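Side-chain contacts in methyl-accepting chemotaxis sensory transducer (Anaeromyxobacter dehalogenans, PDB 4K08), which probably senses small molecules in the periplasm through a PAS-like Cache domain and relays the signal to the chemotaxis machinery: residues E23-R28 / R40-E45; Y57-V60 / R66-M69. All coordinates share one frame; numbering follows the deposited sequence.

Interaction 1 (E23-R28 / R40-E45); sequences EHQGAR and RRAALE. With ZN (zinc ion), chain B.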
loop_
_atom_site.group_PDB
_atom_site.type_symbol
_atom_site.label_atom_id
_atom_site.label_comp_id
_atom_site.label_asym_id
_atom_site.label_seq_id
_atom_site.Cartn_x
_atom_site.Cartn_y
_atom_site.Cartn_z
ATOM N N GLU A 23 6.199 -8.247 8.163
ATOM C CA GLU A 23 6.315 -8.793 9.531
ATOM C C GLU A 23 7.585 -9.607 9.674
ATOM O O GLU A 23 8.273 -9.494 10.671
ATOM C CB GLU A 23 5.103 -9.638 9.947
ATOM C CG GLU A 23 3.829 -8.817 10.130
ATOM C CD GLU A 23 2.791 -9.474 11.045
ATOM O OE1 GLU A 23 2.919 -10.692 11.325
ATOM O OE2 GLU A 23 1.848 -8.761 11.483
ATOM N N HIS A 24 7.918 -10.398 8.653
ATOM C CA HIS A 24 9.117 -11.242 8.692
ATOM C C HIS A 24 10.386 -10.439 8.936
ATOM O O HIS A 24 11.239 -10.842 9.739
ATOM C CB HIS A 24 9.284 -12.042 7.387
ATOM C CG HIS A 24 10.289 -13.147 7.492
ATOM N ND1 HIS A 24 10.180 -14.165 8.422
ATOM C CD2 HIS A 24 11.438 -13.378 6.809
ATOM C CE1 HIS A 24 11.205 -14.986 8.291
ATOM N NE2 HIS A 24 11.989 -14.529 7.326
ATOM N N GLN A 25 10.517 -9.305 8.238
ATOM C CA GLN A 25 11.676 -8.424 8.424
ATOM C C GLN A 25 11.664 -7.773 9.821
ATOM O O GLN A 25 12.703 -7.718 10.493
ATOM C CB GLN A 25 11.753 -7.358 7.312
ATOM C CG GLN A 25 12.076 -7.928 5.943
ATOM C CD GLN A 25 13.350 -8.791 5.971
ATOM O OE1 GLN A 25 14.378 -8.408 6.548
ATOM N NE2 GLN A 25 13.272 -9.970 5.368
ATOM N N GLY A 26 10.491 -7.308 10.254
ATOM C CA GLY A 26 10.330 -6.701 11.574
ATOM C C GLY A 26 10.738 -7.640 12.706
ATOM O O GLY A 26 11.359 -7.208 13.689
ATOM N N ALA A 27 10.359 -8.912 12.578
ATOM C CA ALA A 27 10.705 -9.951 13.538
ATOM C C ALA A 27 12.224 -10.113 13.651
ATOM O O ALA A 27 12.765 -10.276 14.748
ATOM C CB ALA A 27 10.066 -11.268 13.127
ATOM N N ARG A 28 12.920 -10.070 12.521
ATOM C CA ARG A 28 14.367 -10.186 12.534
ATOM C C ARG A 28 14.988 -8.989 13.263
ATOM O O ARG A 28 15.932 -9.140 14.068
ATOM C CB ARG A 28 14.899 -10.320 11.107
ATOM C CG ARG A 28 14.463 -11.617 10.410
ATOM C CD ARG A 28 14.961 -11.633 8.982
ATOM N NE ARG A 28 16.413 -11.526 8.923
ATOM C CZ ARG A 28 17.094 -10.818 8.027
ATOM N NH1 ARG A 28 16.460 -10.124 7.080
ATOM N NH2 ARG A 28 18.424 -10.803 8.081
ATOM N N ARG A 40 13.694 -2.372 7.532
ATOM C CA ARG A 40 12.813 -1.530 6.732
ATOM C C ARG A 40 13.309 -1.440 5.292
ATOM O O ARG A 40 12.505 -1.525 4.335
ATOM C CB ARG A 40 12.739 -0.117 7.337
ATOM C CG ARG A 40 11.856 -0.017 8.557
ATOM C CD ARG A 40 11.630 1.455 8.994
ATOM N NE ARG A 40 12.827 2.068 9.532
ATOM C CZ ARG A 40 13.166 2.013 10.822
ATOM N NH1 ARG A 40 12.370 1.398 11.684
ATOM N NH2 ARG A 40 14.281 2.585 11.257
ATOM N N ARG A 41 14.625 -1.258 5.118
ATOM C CA ARG A 41 15.174 -1.211 3.770
ATOM C C ARG A 41 14.994 -2.536 2.991
ATOM O O ARG A 41 14.671 -2.521 1.783
ATOM C CB ARG A 41 16.634 -0.717 3.773
ATOM C CG ARG A 41 16.689 0.748 4.189
ATOM C CD ARG A 41 18.016 1.372 3.923
ATOM N NE ARG A 41 18.993 0.964 4.931
ATOM C CZ ARG A 41 19.927 0.014 4.767
ATOM N NH1 ARG A 41 20.023 -0.639 3.611
ATOM N NH2 ARG A 41 20.784 -0.273 5.767
ATOM N N ALA A 42 15.161 -3.665 3.661
ATOM C CA ALA A 42 14.980 -4.971 3.018
ATOM C C ALA A 42 13.482 -5.175 2.584
ATOM O O ALA A 42 13.205 -5.639 1.467
ATOM C CB ALA A 42 15.461 -6.134 3.979
ATOM N N ALA A 43 12.543 -4.765 3.436
ATOM C CA ALA A 43 11.121 -4.829 3.096
ATOM C C ALA A 43 10.790 -3.956 1.891
ATOM O O ALA A 43 10.094 -4.421 0.944
ATOM C CB ALA A 43 10.276 -4.413 4.270
ATOM N N LEU A 44 11.298 -2.718 1.897
ATOM C CA LEU A 44 11.061 -1.789 0.772
ATOM C C LEU A 44 11.702 -2.239 -0.534
ATOM O O LEU A 44 11.153 -2.003 -1.592
ATOM C CB LEU A 44 11.569 -0.371 1.071
ATOM C CG LEU A 44 10.823 0.336 2.205
ATOM C CD1 LEU A 44 11.409 1.734 2.431
ATOM C CD2 LEU A 44 9.278 0.382 1.941
ATOM N N GLU A 45 12.902 -2.806 -0.462
ATOM C CA GLU A 45 13.551 -3.348 -1.647
ATOM C C GLU A 45 12.681 -4.453 -2.290
ATOM O O GLU A 45 12.478 -4.454 -3.508
ATOM C CB GLU A 45 14.930 -3.908 -1.278
ATOM C CG GLU A 45 15.595 -4.703 -2.365
ATOM C CD GLU A 45 16.924 -5.302 -1.892
ATOM O OE1 GLU A 45 16.988 -5.944 -0.798
ATOM O OE2 GLU A 45 17.911 -5.122 -2.623
HETATM ZN ZN ZN B . 13.057 -16.083 6.487
HETATM O O HOH W 1 14.269 -16.445 8.582
#
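Gln-25 lays its bent side chain over the methyl group of Ala-42 and the backbone beside Ala-43, the three residues that touch between 23-28 and 40-45, on helices 5-30 and 36-49. Its CG stands anti to the carbonyl carbon (chi1 -68°), and a bend at chi2 (-53°) turns the amide to the Ala-42 methyl instead of letting it run straight out. OE1 then lies 3.6 Å from CB of Ala-42, with the amide carbon CD just behind it, while the methylene CG comes within 4.1 Å of the backbone N of Ala-43. Alanine suits both positions on the second helix, because its short side chain lets the longer glutamine reach the backbone; the CA atoms of Gln-25 and Ala-43 are 6.5 Å apart. One turn further along its own helix, Arg-28 sends NH1 to OE1 of Gln-25 at 2.7 Å, a weak bond because the angle at the hydrogen is only 121°. The guanidinium meets the amide carbon with its edge, in plane. On the same helix, His-24 binds a zinc ion through NE2 at 2.1 Å, with a water as a further ligand. Between 23-28 and 40-45 the contact is therefore van der Waals in kind, aliphatic carbon and carbonyl oxygen lying against methyl and backbone, and the polar bonding of the glutamine oxygen is directed along its own helix.

Interaction 2 (Y57-V60 / R66-M69); sequences YFWV and RMVM. With ACT (acetate ion), chain C.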
loop_
_atom_site.group_PDB
_atom_site.type_symbol
_atom_site.label_atom_id
_atom_site.label_comp_id
_atom_site.label_asym_id
_atom_site.label_seq_id
_atom_site.Cartn_x
_atom_site.Cartn_y
_atom_site.Cartn_z
ATOM N N TYR A 57 0.894 -3.546 -8.381
ATOM C CA TYR A 57 2.029 -3.174 -7.518
ATOM C C TYR A 57 1.601 -2.835 -6.078
ATOM O O TYR A 57 0.385 -2.667 -5.786
ATOM C CB TYR A 57 2.741 -1.978 -8.144
ATOM C CG TYR A 57 1.830 -0.744 -8.132
ATOM C CD1 TYR A 57 1.779 0.107 -7.021
ATOM C CD2 TYR A 57 1.027 -0.450 -9.250
ATOM C CE1 TYR A 57 0.900 1.240 -7.007
ATOM C CE2 TYR A 57 0.175 0.671 -9.264
ATOM C CZ TYR A 57 0.115 1.506 -8.142
ATOM O OH TYR A 57 -0.732 2.584 -8.204
ATOM N N PHE A 58 2.600 -2.689 -5.195
ATOM C CA PHE A 58 2.380 -2.364 -3.776
ATOM C C PHE A 58 2.923 -0.959 -3.528
ATOM O O PHE A 58 3.872 -0.591 -4.182
ATOM C CB PHE A 58 3.155 -3.344 -2.854
ATOM C CG PHE A 58 2.753 -4.797 -3.028
ATOM C CD1 PHE A 58 1.598 -5.297 -2.426
ATOM C CD2 PHE A 58 3.513 -5.657 -3.830
ATOM C CE1 PHE A 58 1.215 -6.630 -2.621
ATOM C CE2 PHE A 58 3.156 -6.970 -4.010
ATOM C CZ PHE A 58 1.996 -7.467 -3.408
ATOM N N TRP A 59 2.403 -0.214 -2.544
ATOM C CA TRP A 59 3.067 1.001 -2.099
ATOM C C TRP A 59 3.060 0.987 -0.575
ATOM O O TRP A 59 2.334 0.228 0.049
ATOM C CB TRP A 59 2.324 2.294 -2.576
ATOM C CG TRP A 59 1.015 2.497 -1.790
ATOM C CD1 TRP A 59 0.843 3.198 -0.586
ATOM C CD2 TRP A 59 -0.277 1.956 -2.114
ATOM N NE1 TRP A 59 -0.481 3.142 -0.191
ATOM C CE2 TRP A 59 -1.182 2.354 -1.064
ATOM C CE3 TRP A 59 -0.767 1.168 -3.165
ATOM C CZ2 TRP A 59 -2.538 2.007 -1.064
ATOM C CZ3 TRP A 59 -2.162 0.821 -3.167
ATOM C CH2 TRP A 59 -3.016 1.242 -2.121
ATOM N N VAL A 60 3.871 1.848 0.022
ATOM C CA VAL A 60 3.905 1.979 1.451
ATOM C C VAL A 60 3.778 3.458 1.792
ATOM O O VAL A 60 4.504 4.295 1.242
ATOM C CB VAL A 60 5.239 1.448 2.045
ATOM C CG1 VAL A 60 5.233 1.694 3.597
ATOM C CG2 VAL A 60 5.458 -0.045 1.679
ATOM N N ARG A 66 2.451 10.152 5.021
ATOM C CA ARG A 66 3.522 10.617 4.185
ATOM C C ARG A 66 3.997 9.387 3.357
ATOM O O ARG A 66 4.008 8.263 3.876
ATOM C CB ARG A 66 4.671 11.180 5.045
ATOM C CG ARG A 66 5.920 11.728 4.267
ATOM C CD ARG A 66 6.887 12.543 5.257
ATOM N NE ARG A 66 6.242 13.765 5.786
ATOM C CZ ARG A 66 6.355 14.968 5.227
ATOM N NH1 ARG A 66 7.073 15.130 4.116
ATOM N NH2 ARG A 66 5.769 16.041 5.781
HETATM N N MSE A 67 4.354 9.604 2.097
HETATM C CA MSE A 67 4.718 8.458 1.244
HETATM C C MSE A 67 6.113 7.947 1.686
HETATM O O MSE A 67 7.068 8.737 1.809
HETATM C CB MSE A 67 4.770 8.820 -0.230
HETATM C CG MSE A 67 4.973 7.583 -1.115
HETATM SE SE MSE A 67 3.363 6.422 -1.071
HETATM C CE MSE A 67 2.168 7.422 -2.213
ATOM N N VAL A 68 6.198 6.634 1.911
ATOM C CA VAL A 68 7.485 5.959 2.172
ATOM C C VAL A 68 8.091 5.436 0.859
ATOM O O VAL A 68 9.248 5.746 0.576
ATOM C CB VAL A 68 7.339 4.802 3.182
ATOM C CG1 VAL A 68 8.709 4.069 3.436
ATOM C CG2 VAL A 68 6.796 5.333 4.519
HETATM N N MSE A 69 7.313 4.671 0.079
HETATM C CA MSE A 69 7.762 4.096 -1.195
HETATM C C MSE A 69 6.584 3.829 -2.111
HETATM O O MSE A 69 5.707 3.017 -1.781
HETATM C CB MSE A 69 8.504 2.753 -0.971
HETATM C CG MSE A 69 9.362 2.288 -2.139
HETATM SE SE MSE A 69 8.278 1.498 -3.594
HETATM C CE MSE A 69 7.466 0.138 -2.480
HETATM C C ACT C . -2.134 3.799 -5.260
HETATM O O ACT C . -1.098 3.752 -6.024
HETATM O OXT ACT C . -3.164 3.166 -5.608
HETATM C CH3 ACT C . -2.188 4.574 -3.936
#
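With CG between the backbone N and the carbonyl carbon (chi1 73°), the indole of Trp-59 is placed beside Met-67, whose chain leaves anti to its own N (chi1 -173°) and then bends twice. The selenium of this selenomethionine, SE, lies 4.1 Å from Trp-59 CD1, an oblique Met-aromatic contact in which the two side chains cross at about a right angle. The broad indole also carries an acetate ion, probably from the crystallisation liquor, whose methyl sits 3.5 Å above the ring plane and over its centre. Tyr-57 meets acetate O edge-on, donating a 2.5 Å hydrogen bond from OH; His-70, Lys-123 and Tyr-110 bind the same ion. Were Trp-59 replaced by an alanine, the acetate methyl would probably lose its flat support and the selenium of Met-67 its aromatic neighbour. The backbone forms a classic beta bulge. Val-60 N gives a 2.8 Å bond to Met-69 O, while Val-60 O accepts from Met-69 N at 3.1 Å and Val-68 N at 3.0 Å, both arriving from the same face of its plane. Branched Val-60 packs its CG1 3.8 Å from Val-68 CB, an apolar fit for a buried place. The hairpin of strands 59-62 and 67-69 lies at one side of the antiparallel sheet, with strand 135-142 next to 59-62; helix 36-49 covers Val-60, Val-68 and Met-69, while Tyr-110 of strand 105-113 touches Trp-59.

How the interactions relate
Along the chain, both helical segments of interaction 1 come before the hairpin of interaction 2, and helix 36-49 is followed by strand 59-62. Their centres are 14 Å apart, yet they touch through Leu-44, which belongs to the second helix of interaction 1: its CD1 lies 3.7 Å from Val-68 CG1, and its CD2 meets Met-69 and Val-60. Helix 36-49 thus packs on helix 5-30 through Ala-42 and Ala-43 and on the hairpin through Leu-44, while Trp-135 of strand 135-142 touches residues of both contacts. Both belong to one Cache domain. Interaction 2, its centre about 6 Å from the centre of the folded chain, adjoins the acetate site, consistent with a ligand pocket; interaction 1 joins helices farther out.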